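Local coordinates for probable ubiquitin-conjugating enzyme E2 7 (Caenorhabditis elegans, PDB 1PZV), which probably takes activated ubiquitin from an E1 enzyme as a thioester and serves in its covalent attachment to other proteins, at residues 53-58 against 70-75; 88-93 against 106-111. One frame throughout, in Å; residues are numbered along the deposited sequence.

Interaction 1 of 2, residues 53-58 against 70-75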
ATOM      1  N   PHE A  53      -9.262  -1.748   2.641  1.00 55.26           N
ATOM      2  CA  PHE A  53      -8.399  -2.598   1.820  1.00 56.60           C
ATOM      3  C   PHE A  53      -7.297  -3.339   2.576  1.00 55.51           C
ATOM      4  O   PHE A  53      -6.378  -2.724   3.123  1.00 55.00           O
ATOM      5  CB  PHE A  53      -7.766  -1.772   0.701  1.00 56.85           C
ATOM      6  CG  PHE A  53      -8.730  -0.868  -0.000  1.00 56.07           C
ATOM      7  CD1 PHE A  53      -8.919   0.441   0.434  1.00 56.15           C
ATOM      8  CD2 PHE A  53      -9.450  -1.323  -1.098  1.00 55.10           C
ATOM      9  CE1 PHE A  53      -9.818   1.284  -0.220  1.00 55.81           C
ATOM     10  CE2 PHE A  53     -10.350  -0.492  -1.755  1.00 54.24           C
ATOM     11  CZ  PHE A  53     -10.533   0.812  -1.318  1.00 54.72           C
ATOM     12  N   LYS A  54      -7.396  -4.666   2.582  1.00 55.36           N
ATOM     13  CA  LYS A  54      -6.432  -5.527   3.262  1.00 55.98           C
ATOM     14  C   LYS A  54      -5.183  -5.675   2.403  1.00 55.74           C
ATOM     15  O   LYS A  54      -5.279  -5.735   1.186  1.00 53.97           O
ATOM     16  CB  LYS A  54      -7.066  -6.902   3.537  1.00 57.29           C
ATOM     17  CG  LYS A  54      -8.321  -6.827   4.437  1.00 62.83           C
ATOM     18  CD  LYS A  54      -9.022  -8.185   4.675  1.00 65.43           C
ATOM     19  CE  LYS A  54      -9.828  -8.655   3.456  1.00 69.12           C
ATOM     20  NZ  LYS A  54     -10.489  -9.983   3.664  1.00 70.49           N
ATOM     21  N   ALA A  55      -4.008  -5.719   3.021  1.00 55.81           N
ATOM     22  CA  ALA A  55      -2.779  -5.863   2.239  1.00 55.87           C
ATOM     23  C   ALA A  55      -1.705  -6.642   2.992  1.00 55.10           C
ATOM     24  O   ALA A  55      -1.724  -6.747   4.222  1.00 55.95           O
ATOM     25  CB  ALA A  55      -2.244  -4.483   1.827  1.00 54.24           C
ATOM     26  N   ILE A  56      -0.757  -7.184   2.245  1.00 54.01           N
ATOM     27  CA  ILE A  56       0.304  -7.949   2.858  1.00 52.87           C
ATOM     28  C   ILE A  56       1.680  -7.459   2.475  1.00 54.04           C
ATOM     29  O   ILE A  56       1.975  -7.246   1.294  1.00 53.11           O
ATOM     30  CB  ILE A  56       0.174  -9.423   2.512  1.00 52.63           C
ATOM     31  CG1 ILE A  56      -1.058  -9.984   3.225  1.00 53.22           C
ATOM     32  CG2 ILE A  56       1.450 -10.165   2.892  1.00 51.32           C
ATOM     33  CD1 ILE A  56      -1.260 -11.462   3.058  1.00 55.05           C
ATOM     34  N   LEU A  57       2.507  -7.265   3.503  1.00 55.43           N
ATOM     35  CA  LEU A  57       3.881  -6.805   3.335  1.00 55.70           C
ATOM     36  C   LEU A  57       4.842  -7.966   3.524  1.00 56.60           C
ATOM     37  O   LEU A  57       4.805  -8.657   4.541  1.00 55.12           O
ATOM     38  CB  LEU A  57       4.215  -5.712   4.352  1.00 53.57           C
ATOM     39  CG  LEU A  57       3.673  -4.303   4.129  1.00 53.19           C
ATOM     40  CD1 LEU A  57       3.922  -3.475   5.363  1.00 49.49           C
ATOM     41  CD2 LEU A  57       4.344  -3.671   2.925  1.00 52.53           C
ATOM     42  N   ASP A  58       5.694  -8.181   2.532  1.00 59.22           N
ATOM     43  CA  ASP A  58       6.689  -9.242   2.598  1.00 62.19           C
ATOM     44  C   ASP A  58       8.041  -8.587   2.818  1.00 63.26           C
ATOM     45  O   ASP A  58       8.493  -7.804   1.977  1.00 63.60           O
ATOM     46  CB  ASP A  58       6.703 -10.028   1.289  1.00 63.01           C
ATOM     47  CG  ASP A  58       5.502 -10.939   1.148  1.00 64.24           C
ATOM     48  OD1 ASP A  58       5.515 -12.036   1.741  1.00 65.75           O
ATOM     49  OD2 ASP A  58       4.540 -10.553   0.455  1.00 64.48           O
ATOM     50  N   MET A  70       4.854  -5.104  -1.444  1.00 67.93           N
ATOM     51  CA  MET A  70       3.510  -4.857  -0.947  1.00 66.87           C
ATOM     52  C   MET A  70       2.455  -5.296  -1.936  1.00 65.92           C
ATOM     53  O   MET A  70       2.351  -4.743  -3.028  1.00 63.92           O
ATOM     54  CB  MET A  70       3.312  -3.382  -0.618  1.00 66.95           C
ATOM     55  CG  MET A  70       1.971  -3.099   0.041  1.00 66.22           C
ATOM     56  SD  MET A  70       1.918  -1.441   0.709  1.00 69.80           S
ATOM     57  CE  MET A  70       0.384  -1.462   1.608  1.00 69.06           C
ATOM     58  N   LYS A  71       1.673  -6.295  -1.542  1.00 66.86           N
ATOM     59  CA  LYS A  71       0.615  -6.818  -2.392  1.00 67.88           C
ATOM     60  C   LYS A  71      -0.757  -6.608  -1.767  1.00 67.00           C
ATOM     61  O   LYS A  71      -1.030  -7.092  -0.673  1.00 65.28           O
ATOM     62  CB  LYS A  71       0.819  -8.319  -2.642  1.00 69.20           C
ATOM     63  CG  LYS A  71      -0.327  -8.948  -3.411  1.00 72.53           C
ATOM     64  CD  LYS A  71      -0.002 -10.364  -3.879  1.00 76.12           C
ATOM     65  CE  LYS A  71      -1.172 -10.956  -4.669  1.00 78.03           C
ATOM     66  NZ  LYS A  71      -0.802 -12.216  -5.376  1.00 79.01           N
ATOM     67  N   PHE A  72      -1.616  -5.888  -2.469  1.00 67.54           N
ATOM     68  CA  PHE A  72      -2.961  -5.643  -1.989  1.00 68.14           C
ATOM     69  C   PHE A  72      -3.911  -6.828  -2.158  1.00 68.50           C
ATOM     70  O   PHE A  72      -4.032  -7.374  -3.244  1.00 69.13           O
ATOM     71  CB  PHE A  72      -3.578  -4.443  -2.734  1.00 65.41           C
ATOM     72  CG  PHE A  72      -3.672  -3.218  -1.924  1.00 61.72           C
ATOM     73  CD1 PHE A  72      -2.771  -2.173  -2.090  1.00 60.11           C
ATOM     74  CD2 PHE A  72      -4.655  -3.120  -0.969  1.00 61.68           C
ATOM     75  CE1 PHE A  72      -2.861  -1.037  -1.288  1.00 60.50           C
ATOM     76  CE2 PHE A  72      -4.757  -2.009  -0.172  1.00 62.37           C
ATOM     77  CZ  PHE A  72      -3.860  -0.961  -0.326  1.00 63.43           C
ATOM     78  N   ILE A  73      -4.543  -7.207  -1.106  1.00 68.86           N
ATOM     79  CA  ILE A  73      -5.530  -8.243  -1.179  1.00 70.22           C
ATOM     80  C   ILE A  73      -6.768  -7.402  -1.137  1.00 72.43           C
ATOM     81  O   ILE A  73      -6.689  -6.310  -0.604  1.00 77.34           O
ATOM     82  CB  ILE A  73      -5.444  -9.242  -0.002  1.00 69.62           C
ATOM     83  CG1 ILE A  73      -4.200 -10.130  -0.189  1.00 67.52           C
ATOM     84  CG2 ILE A  73      -6.706 -10.089   0.100  1.00 69.79           C
ATOM     85  CD1 ILE A  73      -4.065 -11.230   0.834  1.00 68.66           C
ATOM     86  N   SER A  74      -7.916  -7.798  -1.653  1.00 70.68           N
ATOM     87  CA  SER A  74      -9.030  -6.869  -1.603  1.00 69.17           C
ATOM     88  C   SER A  74      -8.975  -6.008  -2.839  1.00 69.40           C
ATOM     89  O   SER A  74      -8.124  -5.142  -2.980  1.00 68.74           O
ATOM     90  CB  SER A  74      -9.015  -6.029  -0.331  1.00 66.88           C
ATOM     91  OG  SER A  74      -9.938  -6.520   0.628  1.00 66.02           O
ATOM     92  N   GLU A  75      -9.924  -6.248  -3.738  1.00 70.37           N
ATOM     93  CA  GLU A  75     -10.093  -5.528  -4.991  1.00 70.40           C
ATOM     94  C   GLU A  75      -9.834  -4.038  -4.827  1.00 69.18           C
ATOM     95  O   GLU A  75     -10.357  -3.410  -3.908  1.00 69.49           O
ATOM     96  CB  GLU A  75     -11.537  -5.725  -5.463  1.00 73.50           C
ATOM     97  CG  GLU A  75     -11.732  -6.680  -6.617  1.00 77.46           C
ATOM     98  CD  GLU A  75     -11.419  -6.018  -7.934  1.00 80.32           C
ATOM     99  OE1 GLU A  75     -10.223  -5.894  -8.254  1.00 80.23           O
ATOM    100  OE2 GLU A  75     -12.363  -5.621  -8.645  1.00 82.09           O
TER
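Ala-55 and Phe-72 form a non-hydrogen-bonded pair in the antiparallel hairpin of strands 52-58 and 69-72, the last two strands of the UBC-fold meander sheet. The small methyl of Ala-55 leaves a shallow hollow that larger neighbours fill. Phe-72 turns a ring face to it in a CH-pi contact, Ala-55 CB lying 4.1 Å from the centroid of the Phe-72 ring and offset toward the rim. Met-70, extended with CG anti to the backbone N (chi1 -174°), carries its CE to 4.0 Å from Ala-55 CB. Nearer the backbone, Leu-57 CD2 lies 3.7 Å from Met-70 CB. Beyond the pair, Phe-72 touches Val-40 of strand 35-41, and an alanine in its place would probably open a gap there and leave the Ala-55 methyl without its aromatic cover. On the face of Ile-56, Ile-73 from just past strand 69-72 brings its CD1 to 3.6 Å from Ile-56 CD1. Past the strand end, Ser-74 packs against Lys-54, and the Phe-53 ring meets Glu-75 O at its edge. Between the strands, Ile-56 and Lys-71 form the hydrogen-bonded pair, Ile-56 N to Lys-71 O at 2.9 Å and Lys-71 N to Ile-56 O at 3.0 Å.

Interaction 2 of 2, residues 88-93 against 106-111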
ATOM      1  N   CYS A  88       3.041  -0.779  -6.962  1.00 63.14           N
ATOM      2  CA  CYS A  88       4.283  -0.420  -7.613  1.00 62.13           C
ATOM      3  C   CYS A  88       4.574   1.057  -7.492  1.00 60.27           C
ATOM      4  O   CYS A  88       4.059   1.864  -8.261  1.00 58.47           O
ATOM      5  CB  CYS A  88       4.227  -0.823  -9.083  1.00 63.99           C
ATOM      6  SG  CYS A  88       3.906  -2.602  -9.327  1.00 71.92           S
ATOM      7  N   ILE A  89       5.406   1.402  -6.513  1.00 59.34           N
ATOM      8  CA  ILE A  89       5.800   2.792  -6.276  1.00 57.98           C
ATOM      9  C   ILE A  89       7.321   2.889  -6.082  1.00 57.35           C
ATOM     10  O   ILE A  89       7.959   1.915  -5.687  1.00 55.14           O
ATOM     11  CB  ILE A  89       5.055   3.362  -5.057  1.00 56.41           C
ATOM     12  CG1 ILE A  89       5.321   2.480  -3.824  1.00 54.94           C
ATOM     13  CG2 ILE A  89       3.563   3.464  -5.384  1.00 52.60           C
ATOM     14  CD1 ILE A  89       4.621   2.930  -2.569  1.00 53.56           C
ATOM     15  N   SER A  90       7.887   4.060  -6.373  1.00 57.80           N
ATOM     16  CA  SER A  90       9.339   4.283  -6.293  1.00 59.77           C
ATOM     17  C   SER A  90      10.039   3.796  -5.029  1.00 62.20           C
ATOM     18  O   SER A  90      11.029   3.056  -5.096  1.00 61.75           O
ATOM     19  CB  SER A  90       9.659   5.770  -6.462  1.00 58.11           C
ATOM     20  OG  SER A  90       9.115   6.287  -7.660  1.00 59.05           O
ATOM     21  N   ILE A  91       9.522   4.226  -3.882  1.00 62.71           N
ATOM     22  CA  ILE A  91      10.111   3.884  -2.604  1.00 63.19           C
ATOM     23  C   ILE A  91      10.202   2.387  -2.316  1.00 64.15           C
ATOM     24  O   ILE A  91      10.777   1.985  -1.313  1.00 64.44           O
ATOM     25  CB  ILE A  91       9.361   4.595  -1.467  1.00 63.13           C
ATOM     26  CG1 ILE A  91      10.182   4.525  -0.185  1.00 62.33           C
ATOM     27  CG2 ILE A  91       7.988   3.972  -1.274  1.00 63.13           C
ATOM     28  CD1 ILE A  91       9.585   5.300   0.947  1.00 63.65           C
ATOM     29  N   LEU A  92       9.630   1.555  -3.177  1.00 65.68           N
ATOM     30  CA  LEU A  92       9.723   0.117  -2.966  1.00 68.08           C
ATOM     31  C   LEU A  92      10.786  -0.394  -3.909  1.00 71.87           C
ATOM     32  O   LEU A  92      11.252  -1.533  -3.798  1.00 71.98           O
ATOM     33  CB  LEU A  92       8.393  -0.577  -3.238  1.00 63.67           C
ATOM     34  CG  LEU A  92       7.289  -0.314  -2.211  1.00 63.00           C
ATOM     35  CD1 LEU A  92       6.072  -1.180  -2.530  1.00 61.89           C
ATOM     36  CD2 LEU A  92       7.796  -0.626  -0.806  1.00 61.16           C
ATOM     37  N   HIS A  93      11.175   0.467  -4.843  1.00 76.24           N
ATOM     38  CA  HIS A  93      12.208   0.125  -5.817  1.00 81.83           C
ATOM     39  C   HIS A  93      13.548   0.036  -5.121  1.00 84.79           C
ATOM     40  O   HIS A  93      13.723   0.567  -4.037  1.00 85.47           O
ATOM     41  CB  HIS A  93      12.265   1.141  -6.970  1.00 82.38           C
ATOM     42  CG  HIS A  93      10.926   1.264  -7.690  1.00 82.66           C
ATOM     43  ND1 HIS A  93      10.673   2.210  -8.641  1.00 82.10           N
ATOM     44  CD2 HIS A  93       9.783   0.538  -7.544  1.00 82.38           C
ATOM     45  CE1 HIS A  93       9.414   2.084  -9.066  1.00 81.24           C
ATOM     46  NE2 HIS A  93       8.868   1.083  -8.412  1.00 82.08           N
ATOM     47  N   GLU A 106      16.268   9.924  -2.938  1.00 90.83           N
ATOM     48  CA  GLU A 106      15.370   9.828  -1.791  1.00 89.51           C
ATOM     49  C   GLU A 106      14.063   9.216  -2.284  1.00 88.99           C
ATOM     50  O   GLU A 106      13.236   8.748  -1.493  1.00 88.26           O
ATOM     51  CB  GLU A 106      15.100  11.215  -1.198  1.00 89.67           C
ATOM     52  CG  GLU A 106      14.791  11.204   0.298  1.00 90.33           C
ATOM     53  CD  GLU A 106      16.039  11.004   1.159  1.00 90.26           C
ATOM     54  OE1 GLU A 106      15.911  10.490   2.294  1.00 89.09           O
ATOM     55  OE2 GLU A 106      17.144  11.372   0.701  1.00 89.44           O
ATOM     56  N   GLU A 107      13.905   9.228  -3.609  1.00 88.21           N
ATOM     57  CA  GLU A 107      12.731   8.683  -4.297  1.00 86.93           C
ATOM     58  C   GLU A 107      12.635   7.165  -4.110  1.00 84.20           C
ATOM     59  O   GLU A 107      11.587   6.638  -3.723  1.00 83.25           O
ATOM     60  CB  GLU A 107      12.808   9.001  -5.805  1.00 88.79           C
ATOM     61  CG  GLU A 107      12.615  10.475  -6.191  1.00 89.91           C
ATOM     62  CD  GLU A 107      11.171  10.943  -6.048  1.00 90.38           C
ATOM     63  OE1 GLU A 107      10.874  12.105  -6.399  1.00 90.81           O
ATOM     64  OE2 GLU A 107      10.329  10.145  -5.582  1.00 91.40           O
ATOM     65  N   ARG A 108      13.734   6.477  -4.412  1.00 81.53           N
ATOM     66  CA  ARG A 108      13.823   5.024  -4.289  1.00 79.12           C
ATOM     67  C   ARG A 108      13.913   4.623  -2.818  1.00 75.00           C
ATOM     68  O   ARG A 108      13.799   5.463  -1.929  1.00 74.19           O
ATOM     69  CB  ARG A 108      15.063   4.497  -5.031  1.00 82.36           C
ATOM     70  CG  ARG A 108      14.871   4.188  -6.516  1.00 85.91           C
ATOM     71  CD  ARG A 108      14.406   5.405  -7.322  1.00 90.28           C
ATOM     72  NE  ARG A 108      13.992   5.015  -8.673  1.00 93.67           N
ATOM     73  CZ  ARG A 108      13.193   5.731  -9.463  1.00 93.83           C
ATOM     74  NH1 ARG A 108      12.883   5.272 -10.668  1.00 94.66           N
ATOM     75  NH2 ARG A 108      12.700   6.897  -9.054  1.00 94.46           N
ATOM     76  N   TRP A 109      14.133   3.338  -2.569  1.00 69.69           N
ATOM     77  CA  TRP A 109      14.240   2.851  -1.207  1.00 67.12           C
ATOM     78  C   TRP A 109      15.601   3.062  -0.540  1.00 66.10           C
ATOM     79  O   TRP A 109      16.640   2.677  -1.077  1.00 66.61           O
ATOM     80  CB  TRP A 109      13.896   1.373  -1.153  1.00 65.07           C
ATOM     81  CG  TRP A 109      14.198   0.753   0.183  1.00 64.56           C
ATOM     82  CD1 TRP A 109      15.356   0.121   0.556  1.00 63.05           C
ATOM     83  CD2 TRP A 109      13.341   0.729   1.331  1.00 63.54           C
ATOM     84  NE1 TRP A 109      15.272  -0.292   1.863  1.00 61.85           N
ATOM     85  CE2 TRP A 109      14.051   0.072   2.368  1.00 63.85           C
ATOM     86  CE3 TRP A 109      12.048   1.208   1.588  1.00 60.78           C
ATOM     87  CZ2 TRP A 109      13.503  -0.129   3.644  1.00 61.61           C
ATOM     88  CZ3 TRP A 109      11.505   1.009   2.859  1.00 62.80           C
ATOM     89  CH2 TRP A 109      12.238   0.350   3.872  1.00 62.31           C
ATOM     90  N   LEU A 110      15.580   3.657   0.648  1.00 63.19           N
ATOM     91  CA  LEU A 110      16.792   3.905   1.413  1.00 59.45           C
ATOM     92  C   LEU A 110      16.808   3.003   2.643  1.00 59.82           C
ATOM     93  O   LEU A 110      15.751   2.569   3.112  1.00 60.27           O
ATOM     94  CB  LEU A 110      16.849   5.369   1.825  1.00 55.31           C
ATOM     95  CG  LEU A 110      17.171   6.317   0.672  1.00 52.57           C
ATOM     96  CD1 LEU A 110      17.007   7.760   1.131  1.00 50.84           C
ATOM     97  CD2 LEU A 110      18.591   6.044   0.183  1.00 48.19           C
ATOM     98  N   PRO A 111      18.005   2.697   3.179  1.00 59.53           N
ATOM     99  CA  PRO A 111      18.098   1.829   4.359  1.00 59.53           C
ATOM    100  C   PRO A 111      17.614   2.509   5.635  1.00 58.95           C
ATOM    101  O   PRO A 111      17.342   1.835   6.627  1.00 57.85           O
ATOM    102  CB  PRO A 111      19.586   1.474   4.419  1.00 60.95           C
ATOM    103  CG  PRO A 111      20.058   1.674   3.004  1.00 60.33           C
ATOM    104  CD  PRO A 111      19.340   2.942   2.618  1.00 59.85           C
TER
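Trp-109 packs against Ile-91 and His-93, where the 3-10 turn just after Cys-88, the predicted thioester-forming cysteine, meets the far end of the active-site loop. The compact part is largely backbone against side chain. Trp-109 N donates to His-93 O at 3.2 Å, a bent bond (144°). With CG anti to the backbone N (chi1 171°), the indole is set edge-on to the turn, with Ile-91 O in the ring plane, 3.3 Å from Trp-109 CE3. Ile-91 CG1 adds an apolar touch to the same CE3 at 4.2 Å. Alongside, Arg-108 CA makes a CA-H...O contact with Ser-90 O, and that oxygen also accepts His-93 N, which closes the turn. The Arg-108 side is looser and largely exposed. Arg-108 CG rests on His-93 CB at 4.0 Å, and its chain bends at chi2 so that the guanidinium turns one face to His-93 ND1 without bonding it. Arg-108 NH2 and Ser-90 OG, 3.9 Å apart, are likewise not bonded. The imidazole instead lays a face on the turn's own backbone at Ile-89 C and Ser-90 CA. On the inner side, Trp-109 NE1 bonds Pro-64 O and its ring touches Pro-67, in the loop leading to strand 69-72, while Ile-91 packs on Thr-117 and Ser-121 of helix 115-127.

How the interactions relate
Interaction 1 comes first along the chain and interaction 2 follows, in the long loop between strand 69-72 and helix 115-127; their centres lie 18 Å apart. One belongs to the meander sheet, the other to the loop that holds the predicted active-site cysteine, and both lie in the UBC core. They meet at Met-70, whose CB is 4.0 Å from Leu-92 CD1. Strand 69-72 is also tied toward the predicted thioester cysteine by a backbone bond between Met-70 and Val-87; the Met-70 side chain is about 9 Å from that of Cys-88. This places the sheet edge next to the predicted active site, and 88-93 against 106-111 joins the two sides of a partly unmodelled segment.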